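Local coordinates for lipid binding protein (Grifola frondosa, PDB 5H0Q), which binds membrane lipids, probably recognising domains that contain both sphingomyelin and cholesterol, at residues S80-R90 with V101-G109. Sequence-based numbering, arbitrary orientation.
Sequences SFRGHFGAHTR and VFIHTKSAG
H104 meets F85 edge-to-face: its CD2 stands 3.4 Å above the centre of the phenyl ring, and the two planes lie at 84°. At its rim the imidazole is bonded through NE2 to OG of S80 (2.9 Å), while the other nitrogen, ND1, bonds S114 OG, so both nitrogens are engaged and the ring's rotation is fixed. One imidazole face lies against the backbone of H84, whose carbonyl O is 3.3 Å above the ring centre. With CG opposite the backbone N (chi1 -165°), the ring reaches across to the 80-90 segment. F102 completes the aromatic cluster, its CE1 3.7 Å from CE1 of F85, with the planes inclined at 49°. On the side of F85 away from H104, CB sits over one face of the guanidinium of R90, whose NH1 forms a salt bridge with E78.

The backbone places these groups. H84 and T105 form an antiparallel hydrogen-bonded pair, with H84 N to T105 O 2.8 Å and T105 N returning to H84 O; F85 and H104 are the adjoining non-hydrogen-bonded pair. On the face opposite that pair, OG1 of T105 approaches one face of the H84 ring while donating to K106 O. G83 comes in close by a CA-H...O contact, its CA 3.1 Å from T105 O, where a side chain would collide with that oxygen.

Strand 84-85 is thus a short edge addition to strand 99-105, which pairs on its other flank with strand 60-68. Helix 41-55 covers I103 and T105 through Y55, whereas W132 of the five-stranded sheet packs against H104 between the two sheets.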
loop_
_atom_site.group_PDB
_atom_site.type_symbol
_atom_site.label_atom_id
_atom_site.label_comp_id
_atom_site.label_asym_id
_atom_site.label_seq_id
_atom_site.Cartn_x
_atom_site.Cartn_y
_atom_site.Cartn_z
ATOM N N SER A 80 1.382 13.792 -3.798
ATOM C CA SER A 80 2.260 13.690 -4.967
ATOM C C SER A 80 3.473 14.578 -4.760
ATOM O O SER A 80 3.336 15.802 -4.657
ATOM C CB SER A 80 1.560 14.122 -6.255
ATOM O OG SER A 80 0.464 13.294 -6.549
ATOM N N PHE A 81 4.655 13.975 -4.754
ATOM C CA PHE A 81 5.877 14.761 -4.758
ATOM C C PHE A 81 6.337 15.084 -6.171
ATOM O O PHE A 81 6.792 16.202 -6.438
ATOM C CB PHE A 81 6.984 14.019 -4.006
ATOM C CG PHE A 81 6.621 13.646 -2.596
ATOM C CD1 PHE A 81 6.325 14.619 -1.669
ATOM C CD2 PHE A 81 6.601 12.321 -2.196
ATOM C CE1 PHE A 81 6.002 14.278 -0.371
ATOM C CE2 PHE A 81 6.279 11.973 -0.902
ATOM C CZ PHE A 81 5.981 12.955 0.014
ATOM N N ARG A 82 6.234 14.112 -7.076
ATOM C CA ARG A 82 6.454 14.319 -8.505
ATOM C C ARG A 82 5.390 13.514 -9.220
ATOM O O ARG A 82 5.191 12.349 -8.888
ATOM C CB ARG A 82 7.842 13.833 -8.932
ATOM C CG ARG A 82 8.966 14.461 -8.181
ATOM C CD ARG A 82 10.312 13.917 -8.602
ATOM N NE ARG A 82 11.352 14.488 -7.762
ATOM C CZ ARG A 82 12.045 13.830 -6.839
ATOM N NH1 ARG A 82 11.859 12.546 -6.626
ATOM N NH2 ARG A 82 12.947 14.472 -6.118
ATOM N N GLY A 83 4.700 14.131 -10.172
ATOM C CA GLY A 83 3.664 13.438 -10.907
ATOM C C GLY A 83 2.297 13.625 -10.278
ATOM O O GLY A 83 2.039 14.597 -9.564
ATOM N N HIS A 84 1.410 12.672 -10.548
ATOM C CA HIS A 84 0.028 12.805 -10.131
ATOM C C HIS A 84 -0.621 11.436 -10.111
ATOM O O HIS A 84 -0.158 10.490 -10.760
ATOM C CB HIS A 84 -0.748 13.785 -11.023
ATOM C CG HIS A 84 -0.927 13.329 -12.436
ATOM N ND1 HIS A 84 0.076 13.400 -13.376
ATOM C CD2 HIS A 84 -2.009 12.829 -13.076
ATOM C CE1 HIS A 84 -0.372 12.947 -14.532
ATOM N NE2 HIS A 84 -1.635 12.593 -14.377
ATOM N N PHE A 85 -1.695 11.345 -9.345
ATOM C CA PHE A 85 -2.512 10.145 -9.293
ATOM C C PHE A 85 -3.355 10.012 -10.555
ATOM O O PHE A 85 -3.613 10.979 -11.272
ATOM C CB PHE A 85 -3.421 10.180 -8.058
ATOM C CG PHE A 85 -2.685 9.957 -6.766
ATOM C CD1 PHE A 85 -2.489 8.675 -6.292
ATOM C CD2 PHE A 85 -2.140 11.020 -6.054
ATOM C CE1 PHE A 85 -1.795 8.447 -5.118
ATOM C CE2 PHE A 85 -1.432 10.802 -4.871
ATOM C CZ PHE A 85 -1.272 9.516 -4.400
ATOM N N GLY A 86 -3.775 8.787 -10.820
ATOM C CA GLY A 86 -4.715 8.539 -11.887
ATOM C C GLY A 86 -6.043 9.225 -11.634
ATOM O O GLY A 86 -6.335 9.731 -10.550
ATOM N N ALA A 87 -6.879 9.215 -12.675
ATOM C CA ALA A 87 -8.155 9.923 -12.623
ATOM C C ALA A 87 -9.110 9.292 -11.616
ATOM O O ALA A 87 -9.850 10.004 -10.926
ATOM C CB ALA A 87 -8.788 9.949 -14.015
ATOM N N HIS A 88 -9.121 7.967 -11.521
ATOM C CA HIS A 88 -10.070 7.298 -10.642
ATOM C C HIS A 88 -9.757 7.604 -9.184
ATOM O O HIS A 88 -8.598 7.584 -8.760
ATOM C CB HIS A 88 -10.054 5.789 -10.882
ATOM C CG HIS A 88 -10.979 5.342 -11.974
ATOM N ND1 HIS A 88 -11.056 5.980 -13.195
ATOM C CD2 HIS A 88 -11.870 4.324 -12.026
ATOM C CE1 HIS A 88 -11.953 5.373 -13.951
ATOM N NE2 HIS A 88 -12.462 4.365 -13.267
ATOM N N THR A 89 -10.803 7.898 -8.420
ATOM C CA THR A 89 -10.641 8.223 -7.011
ATOM C C THR A 89 -10.130 7.014 -6.237
ATOM O O THR A 89 -10.496 5.871 -6.524
ATOM C CB THR A 89 -11.967 8.696 -6.418
ATOM O OG1 THR A 89 -11.783 9.023 -5.036
ATOM C CG2 THR A 89 -13.042 7.613 -6.549
ATOM N N ARG A 90 -9.277 7.274 -5.251
ATOM C CA ARG A 90 -8.763 6.211 -4.403
ATOM C C ARG A 90 -9.823 5.780 -3.389
ATOM O O ARG A 90 -10.730 6.538 -3.033
ATOM C CB ARG A 90 -7.492 6.664 -3.672
ATOM C CG ARG A 90 -6.203 6.703 -4.524
ATOM C CD ARG A 90 -5.855 8.113 -5.017
ATOM N NE ARG A 90 -6.358 8.375 -6.351
ATOM C CZ ARG A 90 -6.523 9.588 -6.860
ATOM N NH1 ARG A 90 -6.231 10.662 -6.138
ATOM N NH2 ARG A 90 -6.990 9.724 -8.091
ATOM N N VAL A 101 -6.137 -0.969 -5.677
ATOM C CA VAL A 101 -5.174 -0.792 -6.756
ATOM C C VAL A 101 -5.320 0.619 -7.292
ATOM O O VAL A 101 -6.437 1.106 -7.491
ATOM C CB VAL A 101 -5.391 -1.815 -7.890
ATOM C CG1 VAL A 101 -4.410 -1.564 -9.032
ATOM C CG2 VAL A 101 -5.236 -3.223 -7.340
ATOM N N PHE A 102 -4.195 1.262 -7.568
ATOM C CA PHE A 102 -4.237 2.559 -8.217
ATOM C C PHE A 102 -2.947 2.774 -8.988
ATOM O O PHE A 102 -1.957 2.065 -8.795
ATOM C CB PHE A 102 -4.458 3.686 -7.193
ATOM C CG PHE A 102 -3.342 3.833 -6.174
ATOM C CD1 PHE A 102 -2.243 4.631 -6.437
ATOM C CD2 PHE A 102 -3.411 3.197 -4.951
ATOM C CE1 PHE A 102 -1.217 4.764 -5.510
ATOM C CE2 PHE A 102 -2.405 3.346 -4.012
ATOM C CZ PHE A 102 -1.305 4.130 -4.299
ATOM N N ILE A 103 -2.977 3.763 -9.875
ATOM C CA ILE A 103 -1.800 4.171 -10.613
ATOM C C ILE A 103 -1.367 5.550 -10.138
ATOM O O ILE A 103 -2.180 6.398 -9.772
ATOM C CB ILE A 103 -2.061 4.139 -12.141
ATOM C CG1 ILE A 103 -0.776 4.434 -12.917
ATOM C CG2 ILE A 103 -3.131 5.124 -12.549
ATOM C CD1 ILE A 103 -0.893 4.241 -14.416
ATOM N N HIS A 104 -0.068 5.768 -10.163
ATOM C CA HIS A 104 0.505 7.098 -10.020
ATOM C C HIS A 104 1.521 7.258 -11.132
ATOM O O HIS A 104 2.330 6.354 -11.351
ATOM C CB HIS A 104 1.159 7.266 -8.641
ATOM C CG HIS A 104 1.457 8.683 -8.296
ATOM N ND1 HIS A 104 2.645 9.298 -8.624
ATOM C CD2 HIS A 104 0.720 9.617 -7.640
ATOM C CE1 HIS A 104 2.636 10.542 -8.169
ATOM N NE2 HIS A 104 1.476 10.763 -7.578
ATOM N N THR A 105 1.476 8.376 -11.841
ATOM C CA THR A 105 2.314 8.557 -13.017
ATOM C C THR A 105 3.089 9.855 -12.929
ATOM O O THR A 105 2.745 10.759 -12.171
ATOM C CB THR A 105 1.500 8.595 -14.322
ATOM O OG1 THR A 105 0.834 9.859 -14.457
ATOM C CG2 THR A 105 0.482 7.500 -14.352
ATOM N N LYS A 106 4.132 9.944 -13.746
ATOM C CA LYS A 106 4.833 11.201 -13.906
ATOM C C LYS A 106 3.884 12.224 -14.520
ATOM O O LYS A 106 2.806 11.894 -15.030
ATOM C CB LYS A 106 6.065 11.020 -14.780
ATOM C CG LYS A 106 5.722 10.769 -16.259
ATOM C CD LYS A 106 6.992 10.631 -17.097
ATOM C CE LYS A 106 6.694 10.673 -18.590
ATOM N NZ LYS A 106 6.203 12.000 -18.986
ATOM N N SER A 107 4.326 13.472 -14.503
ATOM C CA SER A 107 3.547 14.526 -15.127
ATOM C C SER A 107 3.594 14.361 -16.639
ATOM O O SER A 107 4.621 13.995 -17.204
ATOM C CB SER A 107 4.092 15.887 -14.734
ATOM O OG SER A 107 4.004 16.075 -13.327
ATOM N N ALA A 108 2.474 14.641 -17.284
ATOM C CA ALA A 108 2.379 14.509 -18.731
ATOM C C ALA A 108 3.480 15.301 -19.417
ATOM O O ALA A 108 3.731 16.478 -19.106
ATOM C CB ALA A 108 1.005 14.978 -19.197
ATOM N N GLY A 109 4.196 14.627 -20.314
ATOM C CA GLY A 109 5.196 15.294 -21.120
ATOM C C GLY A 109 6.501 15.581 -20.433
ATOM O O GLY A 109 7.419 16.074 -21.082
HETATM O O HOH W 1 6.384 16.602 -11.527
HETATM O O HOH W 2 -8.338 3.305 -6.723
#